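Local coordinates for glycosyl hydrolase, family 38 (Enterococcus faecalis, PDB 5KBP), which probably hydrolyses alpha-mannosidic linkages as a metal-dependent glycoside hydrolase of family 38, at residues M30-I33 against E34-D37; E199-E203 against K204-I208. All blocks are in the same frame, centred on the assembly; numbering follows the deposited sequence.

Contact 1: M30-I33 against E34-D37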
ATOM      1  N   MET A  30       9.955 -13.037   0.983  1.00 35.85           N
ATOM      2  CA  MET A  30      10.361 -14.204   0.208  1.00 41.78           C
ATOM      3  C   MET A  30      11.483 -14.972   0.894  1.00 38.46           C
ATOM      4  O   MET A  30      11.620 -16.184   0.686  1.00 40.89           O
ATOM      5  CB  MET A  30      10.782 -13.784  -1.199  1.00 35.57           C
ATOM      6  CG  MET A  30       9.654 -13.221  -2.052  1.00 41.23           C
ATOM      7  SD  MET A  30       8.275 -14.363  -2.268  1.00 43.58           S
ATOM      8  CE  MET A  30       7.084 -13.699  -1.103  1.00 32.27           C
ATOM      9  N   ARG A  31      12.291 -14.292   1.707  1.00 38.68           N
ATOM     10  CA  ARG A  31      13.299 -14.984   2.499  1.00 43.83           C
ATOM     11  C   ARG A  31      12.694 -15.651   3.727  1.00 44.22           C
ATOM     12  O   ARG A  31      13.263 -16.620   4.241  1.00 47.47           O
ATOM     13  CB  ARG A  31      14.403 -14.010   2.905  1.00 34.62           C
ATOM     14  CG  ARG A  31      15.341 -13.658   1.762  1.00 38.68           C
ATOM     15  CD  ARG A  31      16.287 -12.524   2.112  1.00 33.41           C
ATOM     16  NE  ARG A  31      17.238 -12.281   1.032  1.00 41.28           N
ATOM     17  CZ  ARG A  31      17.004 -11.490  -0.011  1.00 43.13           C
ATOM     18  NH1 ARG A  31      15.842 -10.858  -0.122  1.00 35.57           N
ATOM     19  NH2 ARG A  31      17.932 -11.329  -0.947  1.00 37.54           N
ATOM     20  N   LEU A  32      11.548 -15.157   4.202  1.00 42.03           N
ATOM     21  CA  LEU A  32      10.835 -15.844   5.274  1.00 38.90           C
ATOM     22  C   LEU A  32      10.306 -17.191   4.798  1.00 37.74           C
ATOM     23  O   LEU A  32      10.265 -18.155   5.570  1.00 37.59           O
ATOM     24  CB  LEU A  32       9.693 -14.970   5.792  1.00 49.00           C
ATOM     25  CG  LEU A  32       8.911 -15.521   6.984  1.00 53.07           C
ATOM     26  CD1 LEU A  32       9.805 -15.619   8.208  1.00 56.17           C
ATOM     27  CD2 LEU A  32       7.680 -14.672   7.281  1.00 52.43           C
ATOM     28  N   ILE A  33       9.900 -17.274   3.529  1.00 39.39           N
ATOM     29  CA  ILE A  33       9.417 -18.539   2.983  1.00 41.64           C
ATOM     30  C   ILE A  33      10.538 -19.568   2.969  1.00 45.69           C
ATOM     31  O   ILE A  33      10.329 -20.740   3.301  1.00 52.91           O
ATOM     32  CB  ILE A  33       8.832 -18.324   1.574  1.00 39.35           C
ATOM     33  CG1 ILE A  33       7.818 -17.177   1.589  1.00 41.82           C
ATOM     34  CG2 ILE A  33       8.186 -19.603   1.065  1.00 36.15           C
ATOM     35  CD1 ILE A  33       6.651 -17.407   2.518  1.00 38.00           C
ATOM     36  N   GLU A  34      11.745 -19.145   2.585  1.00 43.16           N
ATOM     37  CA  GLU A  34      12.886 -20.055   2.585  1.00 50.04           C
ATOM     38  C   GLU A  34      13.200 -20.546   3.994  1.00 44.11           C
ATOM     39  O   GLU A  34      13.510 -21.726   4.193  1.00 42.24           O
ATOM     40  CB  GLU A  34      14.108 -19.366   1.978  1.00 54.26           C
ATOM     41  CG  GLU A  34      13.991 -19.085   0.488  1.00 70.34           C
ATOM     42  CD  GLU A  34      15.203 -18.361  -0.067  1.00 82.33           C
ATOM     43  OE1 GLU A  34      16.015 -17.853   0.736  1.00 83.23           O
ATOM     44  OE2 GLU A  34      15.343 -18.298  -1.305  1.00 82.66           O
ATOM     45  N   LEU A  35      13.118 -19.653   4.984  1.00 34.76           N
ATOM     46  CA  LEU A  35      13.433 -20.033   6.357  1.00 33.29           C
ATOM     47  C   LEU A  35      12.457 -21.084   6.875  1.00 42.79           C
ATOM     48  O   LEU A  35      12.870 -22.130   7.389  1.00 46.48           O
ATOM     49  CB  LEU A  35      13.420 -18.799   7.259  1.00 38.29           C
ATOM     50  CG  LEU A  35      13.535 -19.073   8.759  1.00 38.37           C
ATOM     51  CD1 LEU A  35      14.888 -19.671   9.099  1.00 44.79           C
ATOM     52  CD2 LEU A  35      13.294 -17.805   9.559  1.00 32.39           C
ATOM     53  N   VAL A  36      11.153 -20.821   6.746  1.00 38.49           N
ATOM     54  CA  VAL A  36      10.156 -21.753   7.265  1.00 31.93           C
ATOM     55  C   VAL A  36      10.180 -23.065   6.490  1.00 40.67           C
ATOM     56  O   VAL A  36       9.955 -24.136   7.068  1.00 45.33           O
ATOM     57  CB  VAL A  36       8.761 -21.100   7.244  1.00 38.08           C
ATOM     58  CG1 VAL A  36       7.695 -22.082   7.719  1.00 36.10           C
ATOM     59  CG2 VAL A  36       8.754 -19.847   8.108  1.00 30.25           C
ATOM     60  N   ASP A  37      10.457 -23.016   5.184  1.00 36.51           N
ATOM     61  CA  ASP A  37      10.608 -24.252   4.420  1.00 44.97           C
ATOM     62  C   ASP A  37      11.720 -25.119   4.994  1.00 49.06           C
ATOM     63  O   ASP A  37      11.573 -26.343   5.100  1.00 48.42           O
ATOM     64  CB  ASP A  37      10.886 -23.943   2.948  1.00 45.09           C
ATOM     65  CG  ASP A  37       9.652 -23.485   2.200  1.00 54.39           C
ATOM     66  OD1 ASP A  37       8.530 -23.715   2.697  1.00 57.31           O
ATOM     67  OD2 ASP A  37       9.806 -22.903   1.106  1.00 51.84           O
TER
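Leu-32 meets Leu-35 and Val-36 on the buried flank of helix 25-45, one helical turn further on. Its CD1 is the touching atom, 4.3 Å from Leu-35 CD2 and 4.4 Å from Val-36 CG2. Beneath these methyls the backbone is closely knit: Val-36 N gives a nearly straight bond of 3.0 Å to Leu-32 O (N-H...O angle 173°), and the same oxygen has Val-36 CG2 resting on it at 3.4 Å. Leu-35 N and Asp-37 N make the equivalent i to i+4 bonds to the carbonyls of Arg-31 and Ile-33. Helix 59-65 packs over this side, Ile-60 against Leu-32, Tyr-64 against Ile-33 and Val-36.

Ile-33 and Asp-37 run side by side. With Ile-33 CG2 anti to the backbone N, this methyl comes 3.7 Å from Asp-37 OD2. That oxygen is 3.1 Å from Ile-33 O, two acceptors without a hydrogen bond; OD1 is hydrogen-bonded to Tyr-64 and salt-bridged to Arg-68.

The partly exposed flank is looser. Glu-34 OE1 lies 4.4 Å from Arg-31 CG, while Arg-31 NE stays 5.7 Å from it. Arg-31 pairs with Glu-27. Aliphatic groups and one bridged aspartate thus face helix 59-65 and Arg-68, whereas Met-30, Ile-33 and Glu-34 reach the second subunit, where Lys-478 bridges Glu-34 OE1 and nearby Glu-385 may shift the ionisation of OE2.

Contact 2: E199-E203 against K204-I208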
ATOM      1  N   GLU A 199      25.464 -19.988  14.794  1.00 48.18           N
ATOM      2  CA  GLU A 199      26.404 -20.730  13.952  1.00 48.53           C
ATOM      3  C   GLU A 199      27.417 -21.501  14.806  1.00 52.29           C
ATOM      4  O   GLU A 199      28.597 -21.159  14.901  1.00 59.13           O
ATOM      5  CB  GLU A 199      27.109 -19.791  12.965  1.00 48.24           C
ATOM      6  CG  GLU A 199      26.155 -18.961  12.124  1.00 64.37           C
ATOM      7  CD  GLU A 199      26.830 -18.325  10.925  1.00 74.79           C
ATOM      8  OE1 GLU A 199      27.700 -18.981  10.315  1.00 82.55           O
ATOM      9  OE2 GLU A 199      26.494 -17.169  10.594  1.00 78.56           O
ATOM     10  N   ILE A 200      26.912 -22.561  15.427  1.00 54.45           N
ATOM     11  CA  ILE A 200      27.737 -23.444  16.246  1.00 52.13           C
ATOM     12  C   ILE A 200      28.599 -24.299  15.324  1.00 59.95           C
ATOM     13  O   ILE A 200      28.064 -24.996  14.448  1.00 59.07           O
ATOM     14  CB  ILE A 200      26.873 -24.315  17.169  1.00 48.95           C
ATOM     15  CG1 ILE A 200      26.065 -23.437  18.130  1.00 42.08           C
ATOM     16  CG2 ILE A 200      27.743 -25.299  17.935  1.00 40.14           C
ATOM     17  CD1 ILE A 200      25.098 -24.211  18.996  1.00 42.55           C
ATOM     18  N   PRO A 201      29.923 -24.272  15.474  1.00 54.92           N
ATOM     19  CA  PRO A 201      30.782 -25.062  14.584  1.00 50.60           C
ATOM     20  C   PRO A 201      30.540 -26.556  14.737  1.00 52.90           C
ATOM     21  O   PRO A 201      30.413 -27.076  15.848  1.00 49.39           O
ATOM     22  CB  PRO A 201      32.199 -24.680  15.028  1.00 45.25           C
ATOM     23  CG  PRO A 201      32.046 -23.352  15.689  1.00 45.88           C
ATOM     24  CD  PRO A 201      30.703 -23.388  16.354  1.00 49.16           C
ATOM     25  N   SER A 202      30.477 -27.246  13.599  1.00 53.02           N
ATOM     26  CA  SER A 202      30.378 -28.697  13.557  1.00 52.88           C
ATOM     27  C   SER A 202      31.709 -29.355  13.210  1.00 55.32           C
ATOM     28  O   SER A 202      31.727 -30.495  12.736  1.00 63.40           O
ATOM     29  CB  SER A 202      29.297 -29.127  12.564  1.00 59.61           C
ATOM     30  OG  SER A 202      29.612 -28.700  11.250  1.00 73.23           O
ATOM     31  N   GLU A 203      32.819 -28.653  13.422  1.00 54.23           N
ATOM     32  CA  GLU A 203      34.153 -29.197  13.233  1.00 56.77           C
ATOM     33  C   GLU A 203      34.935 -29.075  14.534  1.00 59.03           C
ATOM     34  O   GLU A 203      34.736 -28.134  15.308  1.00 59.64           O
ATOM     35  CB  GLU A 203      34.894 -28.484  12.096  1.00 57.56           C
ATOM     36  CG  GLU A 203      34.280 -28.711  10.722  1.00 64.59           C
ATOM     37  CD  GLU A 203      34.129 -30.184  10.385  1.00 80.06           C
ATOM     38  OE1 GLU A 203      33.013 -30.601  10.008  1.00 85.00           O
ATOM     39  OE2 GLU A 203      35.126 -30.927  10.501  1.00 88.05           O
ATOM     40  N   LYS A 204      35.834 -30.035  14.758  1.00 60.79           N
ATOM     41  CA  LYS A 204      36.465 -30.198  16.066  1.00 52.59           C
ATOM     42  C   LYS A 204      37.215 -28.941  16.491  1.00 51.37           C
ATOM     43  O   LYS A 204      36.947 -28.373  17.556  1.00 60.40           O
ATOM     44  CB  LYS A 204      37.410 -31.401  16.040  1.00 57.68           C
ATOM     45  CG  LYS A 204      38.145 -31.637  17.349  1.00 64.25           C
ATOM     46  CD  LYS A 204      39.033 -32.867  17.265  1.00 63.37           C
ATOM     47  CE  LYS A 204      39.684 -33.170  18.602  1.00 72.89           C
ATOM     48  NZ  LYS A 204      40.510 -32.031  19.088  1.00 80.13           N
ATOM     49  N   GLU A 205      38.168 -28.492  15.670  1.00 51.58           N
ATOM     50  CA  GLU A 205      39.025 -27.377  16.065  1.00 54.61           C
ATOM     51  C   GLU A 205      38.222 -26.097  16.255  1.00 54.46           C
ATOM     52  O   GLU A 205      38.414 -25.370  17.236  1.00 60.66           O
ATOM     53  CB  GLU A 205      40.129 -27.169  15.029  1.00 62.25           C
ATOM     54  CG  GLU A 205      41.147 -28.292  14.969  1.00 80.29           C
ATOM     55  CD  GLU A 205      41.747 -28.604  16.325  1.00 96.82           C
ATOM     56  OE1 GLU A 205      41.590 -29.750  16.796  1.00101.93           O
ATOM     57  OE2 GLU A 205      42.368 -27.702  16.923  1.00102.39           O
ATOM     58  N   ALA A 206      37.314 -25.803  15.322  1.00 46.95           N
ATOM     59  CA  ALA A 206      36.504 -24.594  15.437  1.00 44.69           C
ATOM     60  C   ALA A 206      35.572 -24.657  16.641  1.00 45.07           C
ATOM     61  O   ALA A 206      35.299 -23.630  17.272  1.00 49.70           O
ATOM     62  CB  ALA A 206      35.704 -24.373  14.157  1.00 43.90           C
ATOM     63  N   ALA A 207      35.080 -25.852  16.979  1.00 40.00           N
ATOM     64  CA  ALA A 207      34.152 -25.980  18.100  1.00 39.38           C
ATOM     65  C   ALA A 207      34.842 -25.705  19.430  1.00 57.08           C
ATOM     66  O   ALA A 207      34.233 -25.130  20.340  1.00 57.82           O
ATOM     67  CB  ALA A 207      33.521 -27.370  18.108  1.00 48.33           C
ATOM     68  N   ILE A 208      36.110 -26.104  19.561  1.00 55.82           N
ATOM     69  CA  ILE A 208      36.827 -25.918  20.823  1.00 58.99           C
ATOM     70  C   ILE A 208      36.989 -24.436  21.134  1.00 60.36           C
ATOM     71  O   ILE A 208      36.624 -23.968  22.219  1.00 61.85           O
ATOM     72  CB  ILE A 208      38.188 -26.636  20.776  1.00 55.48           C
ATOM     73  CG1 ILE A 208      37.988 -28.148  20.643  1.00 51.82           C
ATOM     74  CG2 ILE A 208      39.004 -26.307  22.014  1.00 49.57           C
ATOM     75  CD1 ILE A 208      39.267 -28.910  20.372  1.00 59.49           C
TER
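Pro-201 sets its ring against the first turn of helix 204-219, and this apolar touch is the main side-chain contact here. Pro-201 CB lies 3.6 Å from Ala-206 CB and 4.3 Å from Ala-207 CB, while Pro-201 CG rests 3.6 Å from the carbonyl oxygen Ala-206 O. Phe-210, one turn further along the helix, also touches the proline. The side chain of Ala-207 is about 6 Å from that of Phe-253, a calcium-binding residue of this protein, though no metal is bound to this chain.

Among backbone hydrogen bonds, one joins the loop to the helix: Ala-207 N donates to Glu-203 O at 2.8 Å, approaching nearly along the C=O axis although the N-H...O angle is 146°. Ala-207 CB sits 3.1 Å from the same oxygen. Ser-202 OG is hydrogen-bonded to Asp-241, tying the loop to the residues just before helix 242-252.

Lys-204 runs extended until its last torsion turns NZ aside (chi4 -59°), bringing it 3.4 Å from Glu-205 OE1 in a salt bridge whose hydrogen bond is weak. Glu-203 has a long, weak ion pair with Lys-244. The chemistry implies an ordinary helix start: the N-cap residue Glu-203 accepts the first i to i+4 bond, and the proline lies against the alanines of the first turn.

Contacts 1 and 2 both lie in the family 38 N-terminal domain, their centres 26 Å apart and their nearest atoms about 12 Å apart, without touching. Contact 1 is buried and lies within helix 25-45; contact 2 is at the surface, where a loop runs into helix 204-219, so they share no element. Repeated main-chain bonds and branched aliphatic groups dominate the first, whereas a proline, two alanines and a single bond from loop to helix make up the second. Their charges differ likewise: Asp-37 is bridged to Arg-68 in the loop after helix 59-65 and Glu-34 to Lys-478 of the second subunit, while the Glu-203 pair is long and weak, and Lys-204 bridges its helix neighbour Glu-205.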